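Local coordinates for protein wsv230 (Shrimp white spot syndrome virus, PDB 2GJ2) that is a nonstructural viral protein of ferredoxin fold that binds cadmium ions at specific metal sites, though its role in infection is not established, at residues C49-Q52 against G53-F56; E25-K28 against T29-T32; I62-L65 against R66-G70. One frame throughout, in Å; residues are numbered along the deposited sequence.

Interaction 1: C49-Q52 against G53-F56. With CD (cadmium ion), chain E; CD (cadmium ion), chain F.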
loop_
_atom_site.group_PDB
_atom_site.type_symbol
_atom_site.label_atom_id
_atom_site.label_comp_id
_atom_site.label_asym_id
_atom_site.label_seq_id
_atom_site.Cartn_x
_atom_site.Cartn_y
_atom_site.Cartn_z
ATOM N N CYS A 49 2.531 5.003 -1.762
ATOM C CA CYS A 49 3.045 3.904 -0.928
ATOM C C CYS A 49 4.401 3.394 -1.434
ATOM O O CYS A 49 4.551 3.048 -2.587
ATOM C CB CYS A 49 2.032 2.730 -0.931
ATOM S SG CYS A 49 2.601 1.243 -0.041
ATOM N N LEU A 50 5.399 3.344 -0.578
ATOM C CA LEU A 50 6.693 2.834 -1.003
ATOM C C LEU A 50 6.764 1.328 -0.753
ATOM O O LEU A 50 6.285 0.863 0.281
ATOM C CB LEU A 50 7.817 3.517 -0.225
ATOM C CG LEU A 50 8.314 4.834 -0.803
ATOM C CD1 LEU A 50 9.636 5.206 -0.156
ATOM C CD2 LEU A 50 8.495 4.682 -2.312
ATOM N N LYS A 51 7.363 0.579 -1.686
ATOM C CA LYS A 51 7.518 -0.869 -1.542
ATOM C C LYS A 51 8.315 -1.130 -0.274
ATOM O O LYS A 51 9.192 -0.348 0.074
ATOM C CB LYS A 51 8.288 -1.475 -2.718
ATOM C CG LYS A 51 7.621 -1.349 -4.080
ATOM C CD LYS A 51 8.349 -2.233 -5.090
ATOM C CE LYS A 51 8.080 -1.851 -6.546
ATOM N NZ LYS A 51 6.680 -2.057 -7.010
ATOM N N GLN A 52 8.015 -2.228 0.415
ATOM C CA GLN A 52 8.714 -2.560 1.644
ATOM C C GLN A 52 10.207 -2.591 1.373
ATOM O O GLN A 52 10.642 -3.110 0.352
ATOM C CB GLN A 52 8.229 -3.913 2.169
ATOM C CG GLN A 52 8.866 -4.347 3.487
ATOM C CD GLN A 52 8.176 -5.563 4.122
ATOM O OE1 GLN A 52 7.089 -5.456 4.711
ATOM N NE2 GLN A 52 8.806 -6.724 3.994
ATOM N N GLY A 53 10.987 -2.001 2.272
ATOM C CA GLY A 53 12.436 -1.993 2.118
ATOM C C GLY A 53 13.034 -1.044 1.089
ATOM O O GLY A 53 14.256 -1.005 0.904
ATOM N N SER A 54 12.181 -0.265 0.430
ATOM C CA SER A 54 12.625 0.671 -0.594
ATOM C C SER A 54 12.794 2.106 -0.131
ATOM O O SER A 54 12.183 2.548 0.845
ATOM C CB SER A 54 11.651 0.655 -1.753
ATOM O OG SER A 54 11.621 -0.627 -2.336
ATOM N N THR A 55 13.639 2.825 -0.858
ATOM C CA THR A 55 13.908 4.222 -0.583
ATOM C C THR A 55 13.530 5.033 -1.830
ATOM O O THR A 55 13.968 4.722 -2.939
ATOM C CB THR A 55 15.413 4.434 -0.247
ATOM O OG1 THR A 55 15.642 4.182 1.145
ATOM C CG2 THR A 55 15.849 5.840 -0.582
ATOM N N PHE A 56 12.696 6.052 -1.652
ATOM C CA PHE A 56 12.306 6.898 -2.774
ATOM C C PHE A 56 13.316 8.041 -2.878
ATOM O O PHE A 56 13.511 8.780 -1.909
ATOM C CB PHE A 56 10.919 7.477 -2.559
ATOM C CG PHE A 56 10.491 8.398 -3.648
ATOM C CD1 PHE A 56 10.021 7.889 -4.856
ATOM C CD2 PHE A 56 10.602 9.788 -3.485
ATOM C CE1 PHE A 56 9.665 8.747 -5.900
ATOM C CE2 PHE A 56 10.250 10.662 -4.518
ATOM C CZ PHE A 56 9.781 10.143 -5.733
HETATM CD CD CD E . 3.050 2.011 2.066
HETATM CD CD CD F . 0.710 -0.090 0.255
HETATM O O HOH W 1 4.046 0.204 2.735
HETATM O O HOH W 2 -1.256 0.053 -0.774
#

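Interaction 2: E25-K28 against T29-T32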
loop_
_atom_site.group_PDB
_atom_site.type_symbol
_atom_site.label_atom_id
_atom_site.label_comp_id
_atom_site.label_asym_id
_atom_site.label_seq_id
_atom_site.Cartn_x
_atom_site.Cartn_y
_atom_site.Cartn_z
ATOM N N GLU A 25 0.234 9.045 -13.192
ATOM C CA GLU A 25 1.178 8.422 -14.111
ATOM C C GLU A 25 2.660 8.711 -13.851
ATOM O O GLU A 25 3.502 7.844 -14.110
ATOM C CB GLU A 25 0.812 8.694 -15.579
ATOM C CG GLU A 25 0.998 10.095 -16.107
ATOM C CD GLU A 25 1.223 10.101 -17.621
ATOM O OE1 GLU A 25 2.363 9.808 -18.055
ATOM O OE2 GLU A 25 0.265 10.381 -18.379
ATOM N N VAL A 26 3.006 9.885 -13.324
ATOM C CA VAL A 26 4.424 10.139 -13.058
ATOM C C VAL A 26 4.932 9.297 -11.881
ATOM O O VAL A 26 6.083 8.840 -11.888
ATOM C CB VAL A 26 4.738 11.630 -12.747
ATOM C CG1 VAL A 26 4.639 12.473 -13.997
ATOM C CG2 VAL A 26 3.787 12.146 -11.737
ATOM N N MET A 27 4.092 9.074 -10.871
ATOM C CA MET A 27 4.564 8.297 -9.734
ATOM C C MET A 27 4.732 6.834 -10.085
ATOM O O MET A 27 5.649 6.183 -9.592
ATOM C CB MET A 27 3.640 8.454 -8.535
ATOM C CG MET A 27 3.710 9.835 -7.928
ATOM S SD MET A 27 5.405 10.454 -7.673
ATOM C CE MET A 27 6.143 9.128 -6.757
ATOM N N LYS A 28 3.886 6.324 -10.973
ATOM C CA LYS A 28 3.988 4.921 -11.367
ATOM C C LYS A 28 5.187 4.579 -12.260
ATOM O O LYS A 28 5.305 3.458 -12.730
ATOM C CB LYS A 28 2.688 4.463 -12.030
ATOM C CG LYS A 28 1.663 3.983 -11.019
ATOM C CD LYS A 28 0.278 4.541 -11.305
ATOM C CE LYS A 28 -0.236 4.105 -12.658
ATOM N NZ LYS A 28 -1.603 4.644 -12.877
ATOM N N THR A 29 6.083 5.530 -12.494
ATOM C CA THR A 29 7.243 5.218 -13.312
ATOM C C THR A 29 8.423 4.974 -12.385
ATOM O O THR A 29 9.513 4.640 -12.826
ATOM C CB THR A 29 7.597 6.345 -14.319
ATOM O OG1 THR A 29 8.140 7.464 -13.619
ATOM C CG2 THR A 29 6.355 6.799 -15.084
ATOM N N PHE A 30 8.215 5.146 -11.087
ATOM C CA PHE A 30 9.302 4.889 -10.160
ATOM C C PHE A 30 9.205 3.431 -9.730
ATOM O O PHE A 30 8.116 2.915 -9.471
ATOM C CB PHE A 30 9.229 5.823 -8.949
ATOM C CG PHE A 30 9.581 7.260 -9.263
ATOM C CD1 PHE A 30 8.611 8.152 -9.714
ATOM C CD2 PHE A 30 10.882 7.722 -9.089
ATOM C CE1 PHE A 30 8.936 9.485 -9.980
ATOM C CE2 PHE A 30 11.214 9.045 -9.353
ATOM C CZ PHE A 30 10.238 9.928 -9.799
ATOM N N ASP A 31 10.346 2.762 -9.670
ATOM C CA ASP A 31 10.372 1.356 -9.301
ATOM C C ASP A 31 10.227 1.138 -7.789
ATOM O O ASP A 31 10.205 -0.008 -7.327
ATOM C CB ASP A 31 11.673 0.704 -9.814
ATOM C CG ASP A 31 11.700 0.538 -11.340
ATOM O OD1 ASP A 31 11.274 1.466 -12.062
ATOM O OD2 ASP A 31 12.166 -0.520 -11.820
ATOM N N THR A 32 10.133 2.225 -7.018
ATOM C CA THR A 32 9.978 2.100 -5.570
ATOM C C THR A 32 8.530 2.287 -5.103
ATOM O O THR A 32 8.217 2.062 -3.941
ATOM C CB THR A 32 10.859 3.126 -4.812
ATOM O OG1 THR A 32 10.756 4.400 -5.452
ATOM C CG2 THR A 32 12.319 2.676 -4.772
#

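Interaction 3: I62-L65 against R66-G70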
loop_
_atom_site.group_PDB
_atom_site.type_symbol
_atom_site.label_atom_id
_atom_site.label_comp_id
_atom_site.label_asym_id
_atom_site.label_seq_id
_atom_site.Cartn_x
_atom_site.Cartn_y
_atom_site.Cartn_z
ATOM N N ILE A 62 12.510 18.227 -4.521
ATOM C CA ILE A 62 11.102 18.318 -4.855
ATOM C C ILE A 62 10.890 19.058 -6.175
ATOM O O ILE A 62 9.854 18.896 -6.816
ATOM C CB ILE A 62 10.316 18.997 -3.707
ATOM C CG1 ILE A 62 10.724 18.365 -2.369
ATOM C CG2 ILE A 62 8.810 18.802 -3.907
ATOM C CD1 ILE A 62 9.978 18.898 -1.147
ATOM N N GLU A 63 11.874 19.856 -6.599
ATOM C CA GLU A 63 11.765 20.597 -7.855
ATOM C C GLU A 63 11.729 19.630 -9.033
ATOM O O GLU A 63 10.978 19.816 -9.994
ATOM C CB GLU A 63 12.932 21.571 -8.017
ATOM C CG GLU A 63 12.983 22.684 -6.972
ATOM C CD GLU A 63 13.288 22.164 -5.568
ATOM O OE1 GLU A 63 14.205 21.328 -5.434
ATOM O OE2 GLU A 63 12.623 22.594 -4.596
ATOM N N GLU A 64 12.531 18.580 -8.958
ATOM C CA GLU A 64 12.549 17.591 -10.022
ATOM C C GLU A 64 11.160 16.983 -10.204
ATOM O O GLU A 64 10.738 16.730 -11.325
ATOM C CB GLU A 64 13.560 16.485 -9.698
ATOM C CG GLU A 64 13.769 15.476 -10.827
ATOM C CD GLU A 64 14.893 14.490 -10.538
ATOM O OE1 GLU A 64 15.619 14.694 -9.540
ATOM O OE2 GLU A 64 15.060 13.518 -11.312
ATOM N N LEU A 65 10.447 16.759 -9.099
ATOM C CA LEU A 65 9.118 16.160 -9.163
ATOM C C LEU A 65 8.087 17.165 -9.633
ATOM O O LEU A 65 7.104 16.788 -10.265
ATOM C CB LEU A 65 8.732 15.579 -7.802
ATOM C CG LEU A 65 7.521 14.647 -7.735
ATOM C CD1 LEU A 65 7.599 13.585 -8.829
ATOM C CD2 LEU A 65 7.475 14.003 -6.343
ATOM N N ARG A 66 8.297 18.446 -9.332
ATOM C CA ARG A 66 7.383 19.490 -9.815
ATOM C C ARG A 66 7.484 19.593 -11.363
ATOM O O ARG A 66 6.481 19.824 -12.064
ATOM C CB ARG A 66 7.746 20.843 -9.204
ATOM C CG ARG A 66 7.315 21.040 -7.781
ATOM C CD ARG A 66 8.142 22.121 -7.127
ATOM N NE ARG A 66 7.635 22.421 -5.792
ATOM C CZ ARG A 66 8.361 22.893 -4.782
ATOM N NH1 ARG A 66 9.653 23.141 -4.928
ATOM N NH2 ARG A 66 7.789 23.098 -3.610
ATOM N N LEU A 67 8.690 19.431 -11.896
ATOM C CA LEU A 67 8.844 19.501 -13.336
ATOM C C LEU A 67 8.139 18.286 -13.897
ATOM O O LEU A 67 7.157 18.421 -14.630
ATOM C CB LEU A 67 10.320 19.488 -13.752
ATOM C CG LEU A 67 11.170 20.663 -13.234
ATOM C CD1 LEU A 67 12.650 20.352 -13.408
ATOM C CD2 LEU A 67 10.771 21.946 -13.949
ATOM N N LEU A 68 8.602 17.101 -13.511
ATOM C CA LEU A 68 8.014 15.875 -14.028
ATOM C C LEU A 68 6.492 15.895 -14.013
ATOM O O LEU A 68 5.836 15.405 -14.940
ATOM C CB LEU A 68 8.571 14.674 -13.261
ATOM C CG LEU A 68 10.026 14.324 -13.598
ATOM C CD1 LEU A 68 10.563 13.239 -12.672
ATOM C CD2 LEU A 68 10.087 13.851 -15.051
ATOM N N THR A 69 5.917 16.510 -12.992
ATOM C CA THR A 69 4.468 16.557 -12.890
ATOM C C THR A 69 3.832 17.749 -13.594
ATOM O O THR A 69 2.652 17.722 -13.938
ATOM C CB THR A 69 4.026 16.553 -11.417
ATOM O OG1 THR A 69 2.600 16.459 -11.359
ATOM C CG2 THR A 69 4.464 17.820 -10.711
ATOM N N GLY A 70 4.615 18.800 -13.820
ATOM C CA GLY A 70 4.073 19.976 -14.469
ATOM C C GLY A 70 3.236 20.701 -13.449
ATOM O O GLY A 70 2.173 21.233 -13.763
#

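Interaction 1: C49-Q52 against G53-F56
The amide of S54 donates to K51 O over 3.0 Å, closing a type II beta turn from K51 to S54 at the point where strand 45-50 of this ferredoxin fold gives way to the loop leading to strand 56-58. The N-H points well at its acceptor (152°) but reaches K51 O from above the carbonyl plane. G53 takes the third position of the turn with positive phi, as glycine often does in type II turns. S54 CB faces back across the turn, and its OG lies 3.5 Å from K51 CB.

Beyond the turn, L50 and F56 join the two ends of the bend. The CD1 methyl of L50 sits 3.5 Å from F56 CB and equally near its amide N, while CD2 is 3.7 Å from the same CB, so both methyls of the leucine rest against the root of the phenylalanine. The two side chains cross at about a right angle. The F56 ring, its CG turned opposite the amide nitrogen (chi1 178°), runs on past the leucine to meet the rings of F13 and F30.

One residue before L50, the strand delivers the metal ligand. C49 SG bridges two cadmium ions at 2.3 Å from each; in this chain D12 joins it at one and E34 at the other. E34 and C49 of the second subunit are also among the ligands, so the metals lie at the dimer interface. Each ion carries a water as well, 2.2 Å from the cadmium. The ligand atom D12 OD1 is held in turn by a hydrogen bond from L50 N.

Interaction 2: E25-K28 against T29-T32
T29 and F30 fold back on the last turn of helix 23-27, where a type I beta turn from M27 to F30 ends the helix of this ferredoxin fold and starts the loop toward strand 33-38. T29 is the residue most covered by the contact. Its hydroxyl OG1 donates to V26 O over 3.0 Å, three residues back, and arrives tilted 24° from the carbonyl plane. OG1 stands between the backbone N and the carbonyl carbon (chi1 72°), the rotamer that brings the hydroxyl to V26 O beside the threonine's own amide, which adds a weak, longer bond to the same oxygen. One carbonyl of the final helical turn is thus engaged by the amide and the hydroxyl of a single residue, the amide only weakly. The CG2 methyl, on the other branch, lies against E25 O.

F30 closes the turn with its amide, which donates to M27 O over 3.1 Å in a nearly straight bond (166°). Its ring presents an edge to the helix end: M27 O lies in the ring plane, and CD1 comes within 3.4 Å of V26 O. M27 completes the packing. Bent at chi2 and chi3, its chain curls so that CE comes 4.0 Å from F30 CD1, and SD stands 5.2 Å from the ring centroid in an oblique Met-aromatic contact.

Beyond this local contact, M27 packs on F13, L15 and V48 of the main sheet, and F30 touches L58 of strand 56-58. K28, the first residue to leave helical geometry, turns its ammonium back along the helix, where K28 NZ forms a salt bridge with E24 OE2.

Interaction 3: I62-L65 against R66-G70
Helix 62-69, one of the two helices of the ferredoxin fold, supplies a run of i to i+4 backbone hydrogen bonds and ends at G70 in a Schellman motif. R66 N bonds to I62 O, L67 N to E63 O, and L68 N to E64 O, the last of these the straightest of the three at 170°.

Along one side of the helix, R66 carries most of the side-chain contact. Its chain is extended from CG to NE and runs back beside the preceding turn, its CG lying 3.5 Å from I62 O. E63 lies alongside it and points the same way. Bent at chi2 (67°), the glutamate brings OE2 to R66 NH1 at 3.0 Å, a salt bridge between residues three apart. OE2 approaches the edge of the guanidinium near its plane, although the carboxylate itself is turned 59° from that plane. I62 covers one guanidinium face, with its CG2 methyl above the centre. R66 NE bonds to L74 O, so the group is gripped both from its own helix and from the segment that leads into strand 75-78.

L65, on the buried side, packs on M27 of helix 23-27. At the far end, G70 has positive phi, and its amide makes weak bonds to R66 O at 2.8 Å and to L67 O at 2.7 Å.

Followed from the N terminus, the three contacts come in series, each a short local closure with none enclosing or crossing another. Interaction 2 finishes helix 23-27 and turns the chain toward strand 33-38; interaction 1 reverses it after strand 45-50 and leads into strand 56-58; interaction 3 spans helix 62-69. In space interaction 2 lies between the others. T32 at its end meets interaction 1, with K51 N probably hydrogen-bonded to T32 O at 2.8 Å, while V26 CG1 packs against L68 O of interaction 3, where helices 23-27 and 62-69 meet. Interactions 1 and 3 do not touch, their centres being about 20 Å apart.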